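Local coordinates for protein SCO1 homolog 1, mitochondrial (Arabidopsis thaliana, PDB 6N5U) that binds copper as a Sco-like metallochaperone and is thought to act in copper insertion into cytochrome c oxidase, cellular copper homeostasis or mitochondrial redox signalling, at residues Thr33-Gly38 / Val71-Asp76; Phe37-Cys42 / Asp126-His131. All blocks are in the same frame, centred on the assembly; numbering follows the deposited sequence.

Interaction 1. Residues Thr33-Gly38 / Val71-Asp76; sequences TILYFG and VFISVD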
ATOM      1  N   THR A  33       4.272  -2.524   9.097  1.00 53.64           N
ATOM      2  CA  THR A  33       3.968  -2.299   7.687  1.00 50.57           C
ATOM      3  C   THR A  33       2.679  -1.512   7.476  1.00 53.06           C
ATOM      4  O   THR A  33       1.703  -1.725   8.204  1.00 53.97           O
ATOM      5  CB  THR A  33       3.937  -3.679   7.003  1.00 59.78           C
ATOM      6  OG1 THR A  33       5.213  -4.303   7.149  1.00 64.44           O
ATOM      7  CG2 THR A  33       3.564  -3.622   5.538  1.00 55.24           C
ATOM      8  N   ILE A  34       2.665  -0.624   6.460  1.00 46.90           N
ATOM      9  CA  ILE A  34       1.460   0.121   6.075  1.00 45.58           C
ATOM     10  C   ILE A  34       1.157  -0.235   4.633  1.00 47.78           C
ATOM     11  O   ILE A  34       1.983   0.043   3.775  1.00 47.33           O
ATOM     12  CB  ILE A  34       1.507   1.667   6.316  1.00 49.48           C
ATOM     13  CG1 ILE A  34       1.777   2.006   7.803  1.00 51.80           C
ATOM     14  CG2 ILE A  34       0.194   2.318   5.841  1.00 50.29           C
ATOM     15  CD1 ILE A  34       2.175   3.461   8.098  1.00 55.44           C
ATOM     16  N   LEU A  35      -0.008  -0.866   4.359  1.00 43.99           N
ATOM     17  CA  LEU A  35      -0.388  -1.292   2.997  1.00 41.89           C
ATOM     18  C   LEU A  35      -1.366  -0.300   2.373  1.00 46.51           C
ATOM     19  O   LEU A  35      -2.360   0.038   3.007  1.00 47.63           O
ATOM     20  CB  LEU A  35      -1.024  -2.697   2.970  1.00 41.06           C
ATOM     21  CG  LEU A  35      -0.401  -3.842   3.757  1.00 46.87           C
ATOM     22  CD1 LEU A  35      -1.425  -4.934   3.967  1.00 48.06           C
ATOM     23  CD2 LEU A  35       0.757  -4.466   3.022  1.00 47.79           C
ATOM     24  N   TYR A  36      -1.074   0.180   1.157  1.00 41.63           N
ATOM     25  CA  TYR A  36      -1.912   1.124   0.421  1.00 40.92           C
ATOM     26  C   TYR A  36      -2.238   0.477  -0.909  1.00 44.69           C
ATOM     27  O   TYR A  36      -1.334   0.032  -1.628  1.00 44.77           O
ATOM     28  CB  TYR A  36      -1.240   2.528   0.229  1.00 41.79           C
ATOM     29  CG  TYR A  36      -2.043   3.470  -0.651  1.00 43.06           C
ATOM     30  CD1 TYR A  36      -3.170   4.125  -0.159  1.00 47.05           C
ATOM     31  CD2 TYR A  36      -1.731   3.635  -2.000  1.00 42.29           C
ATOM     32  CE1 TYR A  36      -3.980   4.904  -0.991  1.00 49.97           C
ATOM     33  CE2 TYR A  36      -2.533   4.413  -2.842  1.00 42.87           C
ATOM     34  CZ  TYR A  36      -3.650   5.058  -2.329  1.00 54.05           C
ATOM     35  OH  TYR A  36      -4.444   5.838  -3.140  1.00 54.31           O
ATOM     36  N   PHE A  37      -3.522   0.402  -1.230  1.00 40.67           N
ATOM     37  CA  PHE A  37      -3.953  -0.196  -2.499  1.00 39.46           C
ATOM     38  C   PHE A  37      -4.179   0.954  -3.476  1.00 42.92           C
ATOM     39  O   PHE A  37      -4.864   1.932  -3.131  1.00 45.98           O
ATOM     40  CB  PHE A  37      -5.225  -1.045  -2.291  1.00 40.68           C
ATOM     41  CG  PHE A  37      -5.021  -2.358  -1.549  1.00 41.47           C
ATOM     42  CD1 PHE A  37      -4.818  -2.378  -0.171  1.00 41.51           C
ATOM     43  CD2 PHE A  37      -5.063  -3.577  -2.229  1.00 43.22           C
ATOM     44  CE1 PHE A  37      -4.605  -3.576   0.507  1.00 42.01           C
ATOM     45  CE2 PHE A  37      -4.858  -4.782  -1.545  1.00 45.72           C
ATOM     46  CZ  PHE A  37      -4.619  -4.767  -0.182  1.00 43.39           C
ATOM     47  N   GLY A  38      -3.544   0.861  -4.635  1.00 35.05           N
ATOM     48  CA  GLY A  38      -3.630   1.896  -5.656  1.00 34.54           C
ATOM     49  C   GLY A  38      -3.357   1.399  -7.054  1.00 38.03           C
ATOM     50  O   GLY A  38      -3.365   0.192  -7.284  1.00 37.13           O
ATOM     51  N   VAL A  71       3.892  -0.108   1.796  1.00 38.52           N
ATOM     52  CA  VAL A  71       3.640  -1.096   0.758  1.00 36.77           C
ATOM     53  C   VAL A  71       2.531  -0.642  -0.217  1.00 38.78           C
ATOM     54  O   VAL A  71       1.371  -0.487   0.183  1.00 38.36           O
ATOM     55  CB  VAL A  71       3.374  -2.509   1.348  1.00 41.29           C
ATOM     56  CG1 VAL A  71       2.949  -3.512   0.260  1.00 39.68           C
ATOM     57  CG2 VAL A  71       4.583  -3.026   2.129  1.00 43.21           C
ATOM     58  N   PHE A  72       2.882  -0.484  -1.498  1.00 33.86           N
ATOM     59  CA  PHE A  72       1.919  -0.174  -2.551  1.00 33.14           C
ATOM     60  C   PHE A  72       1.451  -1.493  -3.216  1.00 36.09           C
ATOM     61  O   PHE A  72       2.293  -2.219  -3.741  1.00 35.50           O
ATOM     62  CB  PHE A  72       2.575   0.729  -3.597  1.00 35.36           C
ATOM     63  CG  PHE A  72       1.824   0.915  -4.890  1.00 36.39           C
ATOM     64  CD1 PHE A  72       0.816   1.864  -4.995  1.00 40.67           C
ATOM     65  CD2 PHE A  72       2.173   0.195  -6.026  1.00 37.92           C
ATOM     66  CE1 PHE A  72       0.144   2.058  -6.210  1.00 41.49           C
ATOM     67  CE2 PHE A  72       1.491   0.384  -7.236  1.00 40.22           C
ATOM     68  CZ  PHE A  72       0.478   1.305  -7.317  1.00 38.25           C
ATOM     69  N   ILE A  73       0.131  -1.809  -3.176  1.00 31.51           N
ATOM     70  CA  ILE A  73      -0.419  -3.005  -3.844  1.00 29.58           C
ATOM     71  C   ILE A  73      -1.290  -2.520  -4.994  1.00 33.63           C
ATOM     72  O   ILE A  73      -2.178  -1.700  -4.783  1.00 35.37           O
ATOM     73  CB  ILE A  73      -1.166  -3.929  -2.877  1.00 31.90           C
ATOM     74  CG1 ILE A  73      -0.270  -4.319  -1.682  1.00 31.60           C
ATOM     75  CG2 ILE A  73      -1.732  -5.167  -3.633  1.00 33.21           C
ATOM     76  CD1 ILE A  73      -0.962  -5.227  -0.592  1.00 28.30           C
ATOM     77  N   SER A  74      -0.995  -2.958  -6.200  1.00 30.59           N
ATOM     78  CA  SER A  74      -1.700  -2.525  -7.404  1.00 30.51           C
ATOM     79  C   SER A  74      -3.046  -3.169  -7.622  1.00 38.75           C
ATOM     80  O   SER A  74      -3.162  -4.398  -7.558  1.00 41.28           O
ATOM     81  CB  SER A  74      -0.836  -2.750  -8.637  1.00 33.00           C
ATOM     82  OG  SER A  74      -1.556  -2.343  -9.789  1.00 38.51           O
ATOM     83  N   VAL A  75      -4.069  -2.340  -7.920  1.00 35.50           N
ATOM     84  CA  VAL A  75      -5.432  -2.776  -8.269  1.00 35.46           C
ATOM     85  C   VAL A  75      -5.622  -2.650  -9.801  1.00 39.92           C
ATOM     86  O   VAL A  75      -6.751  -2.724 -10.298  1.00 40.53           O
ATOM     87  CB  VAL A  75      -6.566  -2.088  -7.461  1.00 39.64           C
ATOM     88  CG1 VAL A  75      -6.486  -2.436  -5.974  1.00 38.37           C
ATOM     89  CG2 VAL A  75      -6.603  -0.567  -7.694  1.00 39.74           C
ATOM     90  N   ASP A  76      -4.488  -2.487 -10.553  1.00 35.81           N
ATOM     91  CA  ASP A  76      -4.484  -2.411 -12.016  1.00 35.11           C
ATOM     92  C   ASP A  76      -3.389  -3.302 -12.599  1.00 38.66           C
ATOM     93  O   ASP A  76      -2.497  -2.777 -13.267  1.00 37.93           O
ATOM     94  CB  ASP A  76      -4.396  -0.950 -12.499  1.00 36.29           C
ATOM     95  CG  ASP A  76      -4.594  -0.705 -13.985  1.00 39.11           C
ATOM     96  OD1 ASP A  76      -5.057  -1.621 -14.678  1.00 41.66           O
ATOM     97  OD2 ASP A  76      -4.276   0.408 -14.449  1.00 46.14           O
TER

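Interaction 2. Residues Phe37-Cys42 / Asp126-His131; sequences FGFTHC and DYLVDH. With CU1 (copper (I) ion), chain D.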
ATOM      1  N   PHE A  37      -3.522   0.402  -1.230  1.00 40.67           N
ATOM      2  CA  PHE A  37      -3.953  -0.196  -2.499  1.00 39.46           C
ATOM      3  C   PHE A  37      -4.179   0.954  -3.476  1.00 42.92           C
ATOM      4  O   PHE A  37      -4.864   1.932  -3.131  1.00 45.98           O
ATOM      5  CB  PHE A  37      -5.225  -1.045  -2.291  1.00 40.68           C
ATOM      6  CG  PHE A  37      -5.021  -2.358  -1.549  1.00 41.47           C
ATOM      7  CD1 PHE A  37      -4.818  -2.378  -0.171  1.00 41.51           C
ATOM      8  CD2 PHE A  37      -5.063  -3.577  -2.229  1.00 43.22           C
ATOM      9  CE1 PHE A  37      -4.605  -3.576   0.507  1.00 42.01           C
ATOM     10  CE2 PHE A  37      -4.858  -4.782  -1.545  1.00 45.72           C
ATOM     11  CZ  PHE A  37      -4.619  -4.767  -0.182  1.00 43.39           C
ATOM     12  N   GLY A  38      -3.544   0.861  -4.635  1.00 35.05           N
ATOM     13  CA  GLY A  38      -3.630   1.896  -5.656  1.00 34.54           C
ATOM     14  C   GLY A  38      -3.357   1.399  -7.054  1.00 38.03           C
ATOM     15  O   GLY A  38      -3.365   0.192  -7.284  1.00 37.13           O
ATOM     16  N   PHE A  39      -3.142   2.337  -8.003  1.00 34.50           N
ATOM     17  CA  PHE A  39      -2.826   2.096  -9.423  1.00 33.51           C
ATOM     18  C   PHE A  39      -1.929   3.228  -9.981  1.00 40.52           C
ATOM     19  O   PHE A  39      -2.215   4.396  -9.735  1.00 42.28           O
ATOM     20  CB  PHE A  39      -4.081   1.819 -10.273  1.00 35.01           C
ATOM     21  CG  PHE A  39      -4.971   2.961 -10.710  1.00 37.36           C
ATOM     22  CD1 PHE A  39      -5.930   3.484  -9.851  1.00 40.37           C
ATOM     23  CD2 PHE A  39      -4.957   3.408 -12.030  1.00 40.45           C
ATOM     24  CE1 PHE A  39      -6.775   4.518 -10.270  1.00 42.85           C
ATOM     25  CE2 PHE A  39      -5.815   4.430 -12.454  1.00 44.05           C
ATOM     26  CZ  PHE A  39      -6.710   4.985 -11.569  1.00 42.72           C
ATOM     27  N   THR A  40      -0.817   2.879 -10.666  1.00 37.27           N
ATOM     28  CA  THR A  40       0.189   3.840 -11.140  1.00 37.98           C
ATOM     29  C   THR A  40      -0.372   4.923 -12.070  1.00 43.79           C
ATOM     30  O   THR A  40       0.171   6.012 -12.087  1.00 46.13           O
ATOM     31  CB  THR A  40       1.431   3.146 -11.768  1.00 40.72           C
ATOM     32  OG1 THR A  40       1.136   2.681 -13.079  1.00 41.00           O
ATOM     33  CG2 THR A  40       1.993   2.019 -10.904  1.00 35.67           C
ATOM     34  N   HIS A  41      -1.456   4.665 -12.785  1.00 40.47           N
ATOM     35  CA  HIS A  41      -2.018   5.654 -13.710  1.00 42.11           C
ATOM     36  C   HIS A  41      -3.052   6.590 -13.065  1.00 46.72           C
ATOM     37  O   HIS A  41      -3.737   7.326 -13.785  1.00 47.12           O
ATOM     38  CB  HIS A  41      -2.584   4.959 -14.973  1.00 43.71           C
ATOM     39  CG  HIS A  41      -1.521   4.376 -15.854  1.00 46.82           C
ATOM     40  ND1 HIS A  41      -0.913   3.175 -15.531  1.00 47.58           N
ATOM     41  CD2 HIS A  41      -0.951   4.858 -16.981  1.00 49.09           C
ATOM     42  CE1 HIS A  41      -0.004   2.960 -16.470  1.00 46.98           C
ATOM     43  NE2 HIS A  41       0.006   3.933 -17.364  1.00 48.45           N
ATOM     44  N   CYS A  42      -3.139   6.593 -11.719  1.00 44.03           N
ATOM     45  CA  CYS A  42      -4.056   7.428 -10.953  1.00 45.60           C
ATOM     46  C   CYS A  42      -3.629   8.878 -11.021  1.00 52.15           C
ATOM     47  O   CYS A  42      -2.484   9.203 -10.670  1.00 51.39           O
ATOM     48  CB  CYS A  42      -4.175   6.940  -9.516  1.00 45.98           C
ATOM     49  SG  CYS A  42      -5.568   7.657  -8.588  1.00 52.05           S
ATOM     50  N   ASP A 126      -6.987   5.296 -20.834  1.00 66.91           N
ATOM     51  CA  ASP A 126      -7.779   4.264 -21.551  1.00 66.80           C
ATOM     52  C   ASP A 126      -8.968   3.916 -20.655  1.00 66.38           C
ATOM     53  O   ASP A 126     -10.101   3.748 -21.117  1.00 69.33           O
ATOM     54  CB  ASP A 126      -6.969   2.989 -21.872  1.00 67.01           C
ATOM     55  CG  ASP A 126      -5.776   3.240 -22.753  1.00 73.17           C
ATOM     56  OD1 ASP A 126      -5.969   3.386 -23.977  1.00 72.58           O
ATOM     57  OD2 ASP A 126      -4.643   3.313 -22.212  1.00 79.71           O
ATOM     58  N   TYR A 127      -8.678   3.867 -19.354  1.00 54.57           N
ATOM     59  CA  TYR A 127      -9.577   3.594 -18.266  1.00 50.90           C
ATOM     60  C   TYR A 127      -8.863   3.973 -16.961  1.00 48.90           C
ATOM     61  O   TYR A 127      -7.638   4.162 -16.920  1.00 46.07           O
ATOM     62  CB  TYR A 127      -9.980   2.098 -18.272  1.00 50.77           C
ATOM     63  CG  TYR A 127      -8.843   1.130 -18.009  1.00 49.24           C
ATOM     64  CD1 TYR A 127      -8.063   0.641 -19.050  1.00 51.72           C
ATOM     65  CD2 TYR A 127      -8.548   0.701 -16.715  1.00 47.16           C
ATOM     66  CE1 TYR A 127      -6.993  -0.223 -18.811  1.00 51.59           C
ATOM     67  CE2 TYR A 127      -7.485  -0.167 -16.465  1.00 45.89           C
ATOM     68  CZ  TYR A 127      -6.712  -0.630 -17.519  1.00 50.59           C
ATOM     69  OH  TYR A 127      -5.676  -1.506 -17.308  1.00 43.12           O
ATOM     70  N   LEU A 128      -9.642   4.087 -15.901  1.00 43.74           N
ATOM     71  CA  LEU A 128      -9.124   4.299 -14.562  1.00 41.06           C
ATOM     72  C   LEU A 128      -9.687   3.170 -13.722  1.00 43.36           C
ATOM     73  O   LEU A 128     -10.536   2.432 -14.201  1.00 47.09           O
ATOM     74  CB  LEU A 128      -9.501   5.688 -13.986  1.00 41.68           C
ATOM     75  CG  LEU A 128      -8.940   6.929 -14.696  1.00 45.88           C
ATOM     76  CD1 LEU A 128      -9.566   8.180 -14.182  1.00 46.80           C
ATOM     77  CD2 LEU A 128      -7.465   7.022 -14.581  1.00 45.48           C
ATOM     78  N   VAL A 129      -9.148   2.957 -12.542  1.00 36.74           N
ATOM     79  CA  VAL A 129      -9.649   1.960 -11.604  1.00 35.95           C
ATOM     80  C   VAL A 129     -10.242   2.713 -10.404  1.00 40.68           C
ATOM     81  O   VAL A 129      -9.560   3.511  -9.764  1.00 39.95           O
ATOM     82  CB  VAL A 129      -8.615   0.864 -11.200  1.00 36.52           C
ATOM     83  CG1 VAL A 129      -9.204  -0.086 -10.161  1.00 35.16           C
ATOM     84  CG2 VAL A 129      -8.122   0.089 -12.425  1.00 35.53           C
ATOM     85  N   ASP A 130     -11.544   2.546 -10.196  1.00 38.38           N
ATOM     86  CA  ASP A 130     -12.261   3.134  -9.070  1.00 38.69           C
ATOM     87  C   ASP A 130     -12.012   2.171  -7.906  1.00 38.76           C
ATOM     88  O   ASP A 130     -12.204   0.965  -8.054  1.00 33.90           O
ATOM     89  CB  ASP A 130     -13.752   3.228  -9.413  1.00 43.08           C
ATOM     90  CG  ASP A 130     -14.610   3.947  -8.404  1.00 55.23           C
ATOM     91  OD1 ASP A 130     -14.057   4.690  -7.578  1.00 54.35           O
ATOM     92  OD2 ASP A 130     -15.837   3.775  -8.451  1.00 70.50           O
ATOM     93  N   HIS A 131     -11.509   2.677  -6.787  1.00 38.60           N
ATOM     94  CA  HIS A 131     -11.157   1.805  -5.664  1.00 39.27           C
ATOM     95  C   HIS A 131     -11.263   2.471  -4.312  1.00 44.94           C
ATOM     96  O   HIS A 131     -11.444   3.691  -4.222  1.00 45.95           O
ATOM     97  CB  HIS A 131      -9.734   1.231  -5.859  1.00 39.22           C
ATOM     98  CG  HIS A 131      -8.666   2.293  -5.861  1.00 42.21           C
ATOM     99  ND1 HIS A 131      -7.997   2.647  -4.703  1.00 43.66           N
ATOM    100  CD2 HIS A 131      -8.228   3.072  -6.875  1.00 43.43           C
ATOM    101  CE1 HIS A 131      -7.141   3.582  -5.064  1.00 42.95           C
ATOM    102  NE2 HIS A 131      -7.244   3.863  -6.368  1.00 43.30           N
TER
HETATM  103 CU   CU1 D 201      -6.042   5.969  -7.097  0.50 56.44          CU

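Interaction 1. Residues Thr33-Gly38 / Val71-Asp76
Val71 straddles Leu35 with its two backbone polar atoms: its N donates to Ile34 O, and its O accepts from Tyr36 N, with 2.7 Å between Tyr36 N and Val71 O. Ile73 repeats this around Phe37, donating to Tyr36 O and accepting from Gly38 N. A fifth bond, from Val75 N to Gly38 O at 2.7 Å, carries the ladder one step beyond the end of strand 68-74. This is the parallel pairing of a beta-alpha-beta unit in the thioredoxin fold, with helix 45-64 joining two neighbouring strands deep inside the mixed sheet.

Apolar contacts follow on both faces. Phe37 and Ile73 lie side by side on one face; Phe37 CG (chi1 -72°) and Ile73 CG1 (chi1 -55°) both stand anti to the carbonyl carbon. Ile73 CB sits over a face of the Phe37 ring, 4.2 Å from the centroid, in a CH-pi contact, while Ile73 CD1 reaches Phe37 CZ at 3.7 Å. On the same face Leu35 CD2 meets Val71 CG1 at 3.7 Å, and the other branch, Val71 CG2, touches Thr33 CG2 at 3.6 Å. On the opposite face Tyr36 and Phe72 meet at their ring edges, through Tyr36 CD2 and Phe72 CD1, and Phe72 CE1 comes within 3.7 Å of Gly38 C.

Polar side chains shape the exit from the second strand. Ser74 OG accepts from Asp76 N at 3.0 Å, making an ST turn, and also hydrogen-bonds Asp80. The Asp76 carboxylate is shared between Arg79, in a salt bridge, and Tyr127.

Interaction 2. Residues Phe37-Cys42 / Asp126-His131
Phe39 and His131 both place CG between the backbone N and the carbonyl carbon (chi1 78° and 63°), which brings their rings rim to rim, with planes 86° apart. They meet at the copper site of this Sco thioredoxin fold, where the CxxxC loop of Cys42 and Cys46 is completed by a histidine far along the chain. Cys42 SG binds copper(I) at 2.3 Å and His131 NE2 at 2.5 Å, the metal lying in the plane of the imidazole; Cys46 is the third ligand.

The Phe39 ring fills the space beside the metal. Cys42 CB lies over one face, and the backbone N and CB of Val129 cover the other, Val129 CB in a CH-pi contact 4.2 Å from the centroid. At the edge, Leu128 CD2 touches Phe39 CZ at 3.7 Å. Replacing Phe39 by an alanine would probably open a gap between Cys42 CB and Val129 and leave the rim of the His131 imidazole without its aromatic neighbour. A type I turn from Phe39 to Cys42, with Cys42 N bonded to Phe39 O, carries the thiolate round to the copper. On the strand 32-38 side of the imidazole, Phe37 O lies 3.4 Å from His131 CE1.

Overall arrangement
Strand 32-38 runs through both contacts: interaction 1 pairs it with strand 68-74, and interaction 2 begins where its last residues, Phe37 and Gly38, lead into the copper loop. The two are about 11 Å apart, centre to centre. They touch directly, with Asp76 OD1 of interaction 1 in a probable hydrogen bond to Tyr127 OH of interaction 2 at 2.7 Å, Asp76 CB packed 3.6 Å from Phe39 CB, and the backbone oxygen Val75 O 3.6 Å from Val129 CG1. The sheet reaches the metal through Tyr36, whose side chain comes, nearest atoms, about 4 Å from the copper ion and about 3 Å from the side chain of Cys46.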